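Local coordinates for topoisomerase I-like protein (Leishmania donovani, PDB 2B9S), which probably relaxes supercoiled DNA as the large subunit of a heterodimeric type IB topoisomerase, nicking one strand and resealing it through a covalent enzyme-DNA intermediate, at residues L25-V30 and E193-P198; V152-V157 and K227-A232; D183-I188 and V212-M217. One frame throughout, in Å; residues are numbered along the deposited sequence.

Contact 1. Residues L25-V30 and E193-P198; sequences LAHNGV and EVPVPP
With chi1 of His27 at 63°, CG sits between the backbone N and the carbonyl carbon, which turns the imidazole alongside its own backbone, so that ND1 faces Gly29 N and the ring meets Pro195 obliquely. The second torsion swings ND1 toward the following turn, where Gly29 N donates to it over 3.1 Å, nearly in the plane of the imidazole and with an angle of 148° at the hydrogen. That bond within 25-30 fixes the rotation of the imidazole and ties the turn down.

Pro195 is the one residue of 193-198 whose side chain reaches the other segment. Its CG does most of the touching, 3.4 Å from Gly29 N and 3.6 Å from His27 O, while CB lies 3.7 Å from Asn28 O. The pyrrolidine is thus laid against the peptide groups on both sides of Asn28. From the imidazole, CE1 of His27 stands 4.2 Å from Pro195 CG. Gly29, with a positive phi, brings its N close to the proline ring.

No direct hydrogen bond joins the two segments. A water supplies the polar link, donating to Glu193 O at 2.7 Å and, over a longer 3.3 Å, to His27 O. Outside the pair, His27 NE2 bonds to Asn187 O, Asn28 ND2 to Pro139 O, and Pro195 O accepts from Trp203 NE1.

The loop between strands 185-187 and 205-207 is therefore seated on the turn after strand 25-26 by one proline and one bridging water. Because His27 accepts at ND1 from a backbone N-H and uses NE2 toward a carbonyl, its chemistry is consistent with a neutral imidazole protonated on NE2.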
# COMPACT_ATOMS: atom_id res chain seq x y z
N LEU D 25 21.12 0.84 16.79
CA LEU D 25 19.76 1.31 16.69
C LEU D 25 19.20 1.65 18.07
O LEU D 25 19.14 0.80 18.95
CB LEU D 25 18.89 0.27 15.96
CG LEU D 25 17.43 0.56 15.63
CD1 LEU D 25 17.23 1.91 14.91
CD2 LEU D 25 16.86 -0.62 14.83
N ALA D 26 18.77 2.89 18.22
CA ALA D 26 18.15 3.38 19.44
C ALA D 26 16.82 4.06 19.12
O ALA D 26 16.72 4.86 18.18
CB ALA D 26 19.10 4.36 20.15
N HIS D 27 15.80 3.77 19.91
CA HIS D 27 14.48 4.39 19.73
C HIS D 27 13.67 4.22 21.00
O HIS D 27 14.03 3.44 21.87
CB HIS D 27 13.73 3.80 18.50
CG HIS D 27 13.42 2.34 18.62
ND1 HIS D 27 12.27 1.86 19.23
CD2 HIS D 27 14.11 1.24 18.21
CE1 HIS D 27 12.28 0.54 19.20
NE2 HIS D 27 13.38 0.14 18.59
N ASN D 28 12.57 4.96 21.08
CA ASN D 28 11.72 4.99 22.27
C ASN D 28 10.43 4.17 22.21
O ASN D 28 9.54 4.37 23.03
CB ASN D 28 11.37 6.45 22.58
CG ASN D 28 12.60 7.28 22.94
OD1 ASN D 28 13.40 6.86 23.77
ND2 ASN D 28 12.74 8.43 22.33
N GLY D 29 10.33 3.27 21.23
CA GLY D 29 9.15 2.41 21.09
C GLY D 29 7.98 3.11 20.44
O GLY D 29 8.15 3.91 19.53
N VAL D 30 6.79 2.83 20.94
CA VAL D 30 5.55 3.19 20.25
C VAL D 30 4.60 4.03 21.10
O VAL D 30 4.61 3.92 22.32
CB VAL D 30 4.82 1.92 19.76
CG1 VAL D 30 5.67 1.21 18.68
CG2 VAL D 30 4.51 0.96 20.92
N GLU D 193 19.27 1.62 25.21
CA GLU D 193 18.22 1.67 26.22
C GLU D 193 16.89 1.12 25.65
O GLU D 193 16.40 1.60 24.62
CB GLU D 193 18.06 3.11 26.68
CG GLU D 193 17.61 3.24 28.10
CD GLU D 193 17.58 4.69 28.54
OE1 GLU D 193 18.55 5.43 28.22
OE2 GLU D 193 16.58 5.09 29.20
N VAL D 194 16.33 0.11 26.32
CA VAL D 194 15.07 -0.52 25.89
C VAL D 194 13.87 0.34 26.29
O VAL D 194 13.76 0.74 27.46
CB VAL D 194 14.92 -1.98 26.46
CG1 VAL D 194 13.56 -2.59 26.11
CG2 VAL D 194 16.03 -2.89 25.93
N PRO D 195 12.97 0.67 25.32
CA PRO D 195 11.70 1.37 25.64
C PRO D 195 11.01 0.73 26.85
O PRO D 195 10.98 -0.49 26.96
CB PRO D 195 10.86 1.16 24.38
CG PRO D 195 11.83 1.01 23.30
CD PRO D 195 13.08 0.40 23.87
N VAL D 196 10.49 1.55 27.76
CA VAL D 196 9.81 1.00 28.94
C VAL D 196 8.36 0.69 28.56
O VAL D 196 7.69 1.55 28.00
CB VAL D 196 9.85 2.00 30.16
CG1 VAL D 196 9.34 1.33 31.43
CG2 VAL D 196 11.26 2.55 30.38
N PRO D 197 7.89 -0.55 28.81
CA PRO D 197 6.46 -0.77 28.60
C PRO D 197 5.60 0.01 29.62
O PRO D 197 6.09 0.32 30.73
CB PRO D 197 6.30 -2.29 28.79
CG PRO D 197 7.47 -2.72 29.59
CD PRO D 197 8.59 -1.79 29.21
N PRO D 198 4.34 0.34 29.25
CA PRO D 198 3.39 0.92 30.21
C PRO D 198 3.37 0.15 31.53
O PRO D 198 3.54 -1.08 31.54
CB PRO D 198 2.04 0.79 29.50
CG PRO D 198 2.39 0.93 28.07
CD PRO D 198 3.73 0.21 27.91
O HOH W 1 17.14 3.55 22.84

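Contact 2. Residues V152-V157 and K227-A232; sequences VANFRV and KYVMLA. With nucleotides of chain A; nucleotides of chain C.
Asn154 reads the backbone of 227-232 with both ends of its amide. ND2 donates to Tyr228 O at 2.7 Å, almost straight at 172° and with the acceptor in the amide plane; OD1 accepts from Met230 N at 3.2 Å. A chi1 of 58° places CG between the backbone N and the carbonyl carbon and carries the amide across to Tyr228 and Met230. Next to it, Ala153 N donates to Met230 O at 2.9 Å, so both peptide polar atoms of Met230 are satisfied by 152-157. Val152 and Leu231 form a single bridge, and Val152 CG1 packs on Val229 CG1 at 3.5 Å.

Two side chains of 227-232 reach the DNA. Lys227 NZ donates to OP2 of DA13 of chain C at 2.7 Å and also forms a salt bridge with Glu158. Tyr228 OH donates to OP2 of DA7 of chain A at 2.8 Å, near the ring plane, while C2' of that nucleotide lies over one face of the phenol.

Asn154 thus supplies hydrogen bonds to the backbone at Tyr228 and Met230, and the two neighbouring residues Lys227 and Tyr228 hold phosphates of different DNA chains, contacts that do not depend on base identity.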
# COMPACT_ATOMS: atom_id res chain seq x y z
N VAL D 152 10.80 8.41 12.38
CA VAL D 152 10.01 7.17 12.40
C VAL D 152 8.63 7.48 11.79
O VAL D 152 8.06 8.54 12.06
CB VAL D 152 9.87 6.66 13.83
CG1 VAL D 152 9.20 5.32 13.86
CG2 VAL D 152 11.24 6.58 14.48
N ALA D 153 8.11 6.58 10.95
CA ALA D 153 6.88 6.88 10.21
C ALA D 153 5.59 6.59 10.99
O ALA D 153 4.81 7.51 11.26
CB ALA D 153 6.86 6.21 8.83
N ASN D 154 5.36 5.34 11.36
CA ASN D 154 4.07 4.95 11.97
C ASN D 154 4.22 4.50 13.43
O ASN D 154 3.80 3.40 13.80
CB ASN D 154 3.36 3.89 11.10
CG ASN D 154 4.21 2.63 10.89
OD1 ASN D 154 5.39 2.71 10.54
ND2 ASN D 154 3.61 1.46 11.11
N PHE D 155 4.81 5.37 14.26
CA PHE D 155 5.03 5.09 15.70
C PHE D 155 3.74 5.04 16.53
O PHE D 155 3.74 4.50 17.63
CB PHE D 155 6.00 6.10 16.31
CG PHE D 155 5.54 7.53 16.17
CD1 PHE D 155 6.00 8.32 15.11
CD2 PHE D 155 4.64 8.07 17.09
CE1 PHE D 155 5.56 9.64 14.98
CE2 PHE D 155 4.19 9.38 16.97
CZ PHE D 155 4.65 10.17 15.92
N ARG D 156 2.66 5.63 16.03
CA ARG D 156 1.35 5.53 16.70
C ARG D 156 0.67 4.22 16.37
O ARG D 156 0.24 4.01 15.23
CB ARG D 156 0.43 6.67 16.28
CG ARG D 156 0.82 8.01 16.80
CD ARG D 156 -0.28 9.00 16.52
NE ARG D 156 0.31 10.25 16.06
CZ ARG D 156 0.52 11.31 16.83
NH1 ARG D 156 0.15 11.28 18.12
NH2 ARG D 156 1.08 12.39 16.30
N VAL D 157 0.56 3.35 17.37
CA VAL D 157 -0.12 2.07 17.25
C VAL D 157 -1.56 2.27 16.78
O VAL D 157 -2.28 3.15 17.29
CB VAL D 157 -0.10 1.29 18.60
CG1 VAL D 157 -0.82 -0.05 18.46
CG2 VAL D 157 1.31 1.08 19.07
N LYS D 227 2.24 -6.30 11.22
CA LYS D 227 2.35 -4.84 11.11
C LYS D 227 3.69 -4.35 11.70
O LYS D 227 4.15 -4.84 12.73
CB LYS D 227 1.18 -4.16 11.84
CG LYS D 227 -0.25 -4.49 11.37
CD LYS D 227 -0.49 -3.97 9.94
CE LYS D 227 -1.94 -4.16 9.49
NZ LYS D 227 -2.89 -3.28 10.23
N TYR D 228 4.30 -3.36 11.06
CA TYR D 228 5.63 -2.91 11.47
C TYR D 228 5.69 -1.42 11.59
O TYR D 228 5.15 -0.70 10.76
CB TYR D 228 6.68 -3.29 10.44
CG TYR D 228 6.77 -4.74 10.15
CD1 TYR D 228 7.59 -5.56 10.91
CD2 TYR D 228 6.05 -5.31 9.08
CE1 TYR D 228 7.68 -6.88 10.66
CE2 TYR D 228 6.14 -6.65 8.84
CZ TYR D 228 6.95 -7.42 9.62
OH TYR D 228 7.07 -8.76 9.35
N VAL D 229 6.38 -0.98 12.63
CA VAL D 229 6.85 0.39 12.73
C VAL D 229 8.18 0.48 11.98
O VAL D 229 9.14 -0.22 12.29
CB VAL D 229 7.03 0.81 14.19
CG1 VAL D 229 7.52 2.25 14.26
CG2 VAL D 229 5.73 0.64 14.96
N MET D 230 8.21 1.34 10.97
CA MET D 230 9.40 1.51 10.13
C MET D 230 9.77 3.01 9.98
O MET D 230 9.01 3.89 10.43
CB MET D 230 9.19 0.81 8.77
CG MET D 230 9.29 -0.76 8.88
SD MET D 230 9.30 -1.59 7.29
CE MET D 230 9.25 -3.36 7.66
N LEU D 231 10.92 3.29 9.37
CA LEU D 231 11.39 4.69 9.20
C LEU D 231 10.60 5.47 8.15
O LEU D 231 9.94 4.87 7.32
CB LEU D 231 12.90 4.77 8.93
CG LEU D 231 13.88 4.18 9.96
CD1 LEU D 231 15.28 4.73 9.76
CD2 LEU D 231 13.45 4.42 11.38
N ALA D 232 10.64 6.79 8.24
CA ALA D 232 9.99 7.68 7.29
C ALA D 232 10.72 7.63 5.95
O ALA D 232 11.89 7.29 5.90
CB ALA D 232 9.94 9.10 7.84
P DA A 7 10.38 -10.40 10.03
OP1 DA A 7 11.71 -10.53 10.69
OP2 DA A 7 9.19 -9.94 10.77
O5' DA A 7 10.57 -9.46 8.78
C5' DA A 7 11.48 -9.79 7.77
C4' DA A 7 11.35 -8.81 6.63
O4' DA A 7 10.27 -9.25 5.77
C3' DA A 7 11.04 -7.34 6.96
O3' DA A 7 11.63 -6.56 5.95
C2' DA A 7 9.56 -7.24 6.71
C1' DA A 7 9.48 -8.13 5.46
N9 DA A 7 8.12 -8.56 5.13
C8 DA A 7 7.16 -8.89 6.04
N7 DA A 7 6.03 -9.21 5.48
C5 DA A 7 6.25 -9.07 4.14
C6 DA A 7 5.40 -9.27 3.04
N6 DA A 7 4.13 -9.67 3.18
N1 DA A 7 5.92 -9.04 1.82
C2 DA A 7 7.20 -8.67 1.72
N3 DA A 7 8.08 -8.43 2.70
C4 DA A 7 7.53 -8.66 3.89
P DA C 13 -6.01 -1.88 8.29
OP1 DA C 13 -7.05 -1.38 9.19
OP2 DA C 13 -5.14 -2.96 8.72
O5' DA C 13 -6.68 -2.32 6.89
C5' DA C 13 -7.44 -1.41 6.09
C4' DA C 13 -7.07 -1.62 4.64
O4' DA C 13 -5.83 -0.96 4.31
C3' DA C 13 -6.87 -3.07 4.23
O3' DA C 13 -7.63 -3.21 3.07
C2' DA C 13 -5.33 -3.23 4.05
C1' DA C 13 -4.96 -1.83 3.59
N9 DA C 13 -3.59 -1.44 3.92
C8 DA C 13 -3.07 -1.41 5.20
N7 DA C 13 -1.82 -1.04 5.24
C5 DA C 13 -1.51 -0.76 3.90
C6 DA C 13 -0.31 -0.32 3.28
N6 DA C 13 0.80 -0.02 3.96
N1 DA C 13 -0.30 -0.17 1.94
C2 DA C 13 -1.44 -0.44 1.25
N3 DA C 13 -2.62 -0.87 1.73
C4 DA C 13 -2.59 -1.02 3.07

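Contact 3. Residues D183-I188 and V212-M217; sequences DITINI and VTWLAM. With nucleotides of chain A.
Thr185 and Met217 make an antiparallel hydrogen-bonded pair: Thr185 N donates to Met217 O at 2.8 Å, and Met217 N returns a bond to Thr185 O at 3.0 Å. Further along, Asn187 N reaches Leu215 O at 2.9 Å, but from well above the carbonyl plane, 56° out of it. Weaker CA-H...O contacts fill in between, among them Ala216 CA to Thr185 O.

The side-chain hydrogen bond belongs to Asn187. Its CG is anti to the backbone N (chi1 -168°), which extends the amide over 212-217 so that ND2 meets Trp214 O at 3.1 Å, with the donor almost in line with the carbonyl. OD1 accepts from Gln207 NE2, in strand 205-207, and from Asp209 N just after it, so both ends of the amide are engaged.

These are the two inner strands of the four-stranded mixed sheet in the DNA-binding fragment, 185-187 lying between 205-207 and 216-219. Thr185 and Met217 project on one face; Ile186 and Ala216 form a non-hydrogen-bonded pair on the other, where Ala216 CB also touches Ile184 CG2 at 3.9 Å.

Apolar and ring contacts gather at Trp214. Met217 CB lies above one face of the indole, toward the rim, and Val212 CG2 lies above the opposite face. Asn187 CB packs against CZ3 of Trp214 at 3.5 Å, and Thr185 CG2 meets CH2 obliquely.

The DNA backbone is met by Thr213: its backbone N (2.9 Å) and OG1 (2.7 Å) both donate to OP2 of DC8 of chain A. The indole edge carrying NE1 faces the phosphate of DA7 of chain A, and Val212 CG1 packs near OP1 of the same group.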
# COMPACT_ATOMS: atom_id res chain seq x y z
N ASP D 183 1.52 -7.76 22.81
CA ASP D 183 1.38 -8.12 21.40
C ASP D 183 2.59 -7.68 20.57
O ASP D 183 2.83 -8.21 19.48
CB ASP D 183 0.09 -7.49 20.83
CG ASP D 183 -1.17 -7.98 21.53
OD1 ASP D 183 -1.26 -9.19 21.81
OD2 ASP D 183 -2.08 -7.17 21.81
N ILE D 184 3.34 -6.71 21.11
CA ILE D 184 4.39 -5.99 20.38
C ILE D 184 5.80 -6.50 20.66
O ILE D 184 6.23 -6.63 21.82
CB ILE D 184 4.30 -4.46 20.64
CG1 ILE D 184 2.95 -3.94 20.14
CG2 ILE D 184 5.45 -3.69 19.97
CD1 ILE D 184 2.52 -2.62 20.73
N THR D 185 6.50 -6.83 19.58
CA THR D 185 7.91 -7.23 19.61
C THR D 185 8.73 -5.98 19.28
O THR D 185 8.47 -5.30 18.28
CB THR D 185 8.21 -8.39 18.61
OG1 THR D 185 7.41 -9.53 18.95
CG2 THR D 185 9.68 -8.80 18.64
N ILE D 186 9.69 -5.68 20.14
CA ILE D 186 10.60 -4.55 19.95
C ILE D 186 11.88 -5.05 19.29
O ILE D 186 12.47 -6.05 19.71
CB ILE D 186 10.88 -3.85 21.31
CG1 ILE D 186 9.60 -3.16 21.84
CG2 ILE D 186 12.05 -2.88 21.20
CD1 ILE D 186 9.25 -1.80 21.22
N ASN D 187 12.28 -4.37 18.22
CA ASN D 187 13.58 -4.62 17.59
C ASN D 187 14.46 -3.41 17.80
O ASN D 187 14.12 -2.30 17.37
CB ASN D 187 13.45 -4.91 16.09
CG ASN D 187 14.73 -5.46 15.49
OD1 ASN D 187 15.24 -6.47 15.94
ND2 ASN D 187 15.26 -4.79 14.48
N ILE D 188 15.59 -3.64 18.47
CA ILE D 188 16.50 -2.57 18.91
C ILE D 188 17.96 -3.08 19.03
O ILE D 188 18.19 -4.30 18.99
CB ILE D 188 15.97 -1.98 20.25
CG1 ILE D 188 16.46 -0.54 20.45
CG2 ILE D 188 16.20 -2.96 21.42
CD1 ILE D 188 15.74 0.20 21.52
N VAL D 212 17.09 -6.77 9.79
CA VAL D 212 15.79 -6.14 9.49
C VAL D 212 15.79 -4.63 9.79
O VAL D 212 16.69 -4.14 10.47
CB VAL D 212 14.55 -6.91 10.16
CG1 VAL D 212 14.52 -8.38 9.68
CG2 VAL D 212 14.55 -6.83 11.69
N THR D 213 14.78 -3.91 9.28
CA THR D 213 14.73 -2.43 9.29
C THR D 213 13.58 -1.89 10.15
O THR D 213 13.32 -0.67 10.15
CB THR D 213 14.51 -1.83 7.88
OG1 THR D 213 13.22 -2.21 7.38
CG2 THR D 213 15.57 -2.26 6.90
N TRP D 214 12.88 -2.78 10.84
CA TRP D 214 11.72 -2.39 11.63
C TRP D 214 12.05 -2.24 13.10
O TRP D 214 12.97 -2.92 13.60
CB TRP D 214 10.55 -3.36 11.43
CG TRP D 214 10.80 -4.83 11.65
CD1 TRP D 214 11.09 -5.77 10.69
CD2 TRP D 214 10.66 -5.57 12.89
NE1 TRP D 214 11.18 -7.02 11.27
CE2 TRP D 214 10.92 -6.92 12.61
CE3 TRP D 214 10.36 -5.21 14.21
CZ2 TRP D 214 10.89 -7.91 13.59
CZ3 TRP D 214 10.33 -6.18 15.18
CH2 TRP D 214 10.58 -7.52 14.87
N LEU D 215 11.31 -1.36 13.79
CA LEU D 215 11.58 -1.06 15.20
C LEU D 215 10.61 -1.78 16.12
O LEU D 215 10.90 -2.00 17.31
CB LEU D 215 11.51 0.46 15.47
CG LEU D 215 12.13 1.44 14.47
CD1 LEU D 215 12.05 2.92 14.94
CD2 LEU D 215 13.54 1.05 14.09
N ALA D 216 9.45 -2.12 15.59
CA ALA D 216 8.43 -2.84 16.34
C ALA D 216 7.49 -3.59 15.38
O ALA D 216 7.37 -3.22 14.21
CB ALA D 216 7.66 -1.88 17.28
N MET D 217 6.84 -4.63 15.90
CA MET D 217 5.97 -5.52 15.11
C MET D 217 4.87 -6.04 16.01
O MET D 217 5.09 -6.31 17.19
CB MET D 217 6.79 -6.69 14.53
CG MET D 217 6.02 -7.72 13.67
SD MET D 217 5.11 -9.04 14.57
CE MET D 217 6.45 -10.05 15.20
P DC A 8 12.91 -5.63 6.12
OP1 DC A 8 14.09 -6.41 5.83
OP2 DC A 8 12.83 -4.92 7.44
O5' DC A 8 12.52 -4.44 5.12
C5' DC A 8 12.62 -4.44 3.75
C4' DC A 8 11.28 -4.34 3.02
O4' DC A 8 10.21 -5.12 3.57
C3' DC A 8 10.59 -3.00 2.78
O3' DC A 8 11.39 -2.20 1.89
C2' DC A 8 9.35 -3.54 2.05
C1' DC A 8 9.18 -4.95 2.61
N1 DC A 8 7.81 -5.15 3.21
C2 DC A 8 6.75 -5.44 2.34
O2 DC A 8 6.97 -5.55 1.13
N3 DC A 8 5.51 -5.61 2.86
C4 DC A 8 5.30 -5.49 4.18
N4 DC A 8 4.04 -5.68 4.60
C5 DC A 8 6.36 -5.17 5.09
C6 DC A 8 7.60 -5.00 4.57
P DA A 7 10.38 -10.40 10.03
OP1 DA A 7 11.71 -10.53 10.69
OP2 DA A 7 9.19 -9.94 10.77
O5' DA A 7 10.57 -9.46 8.78
C5' DA A 7 11.48 -9.79 7.77
C4' DA A 7 11.35 -8.81 6.63
O4' DA A 7 10.27 -9.25 5.77
C3' DA A 7 11.04 -7.34 6.96
O3' DA A 7 11.63 -6.56 5.95
C2' DA A 7 9.56 -7.24 6.71
C1' DA A 7 9.48 -8.13 5.46
N9 DA A 7 8.12 -8.56 5.13
C8 DA A 7 7.16 -8.89 6.04
N7 DA A 7 6.03 -9.21 5.48
C5 DA A 7 6.25 -9.07 4.14
C6 DA A 7 5.40 -9.27 3.04
N6 DA A 7 4.13 -9.67 3.18
N1 DA A 7 5.92 -9.04 1.82
C2 DA A 7 7.20 -8.67 1.72
N3 DA A 7 8.08 -8.43 2.70
C4 DA A 7 7.53 -8.66 3.89

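All three contacts fall within the DNA-binding fragment, on the same side of the chain's centre. Contact 1 lies about 13 Å from contact 2 and 10 Å from contact 3, and contacts 2 and 3 are also 10 Å apart, centre to centre. Along the chain, contact 3 nests inside the loop closed by contact 2, while contact 1 crosses both. Contacts 2 and 3 share the mixed sheet through neighbouring strands 216-219 and 226-229. Segments 212-217 and 227-232 thereby set Thr213, Lys227 and Tyr228 along the DNA backbone, consistent with a sheet that grips phosphates, whereas contact 1 stays about 9 Å from the nucleic acid at its nearest atom.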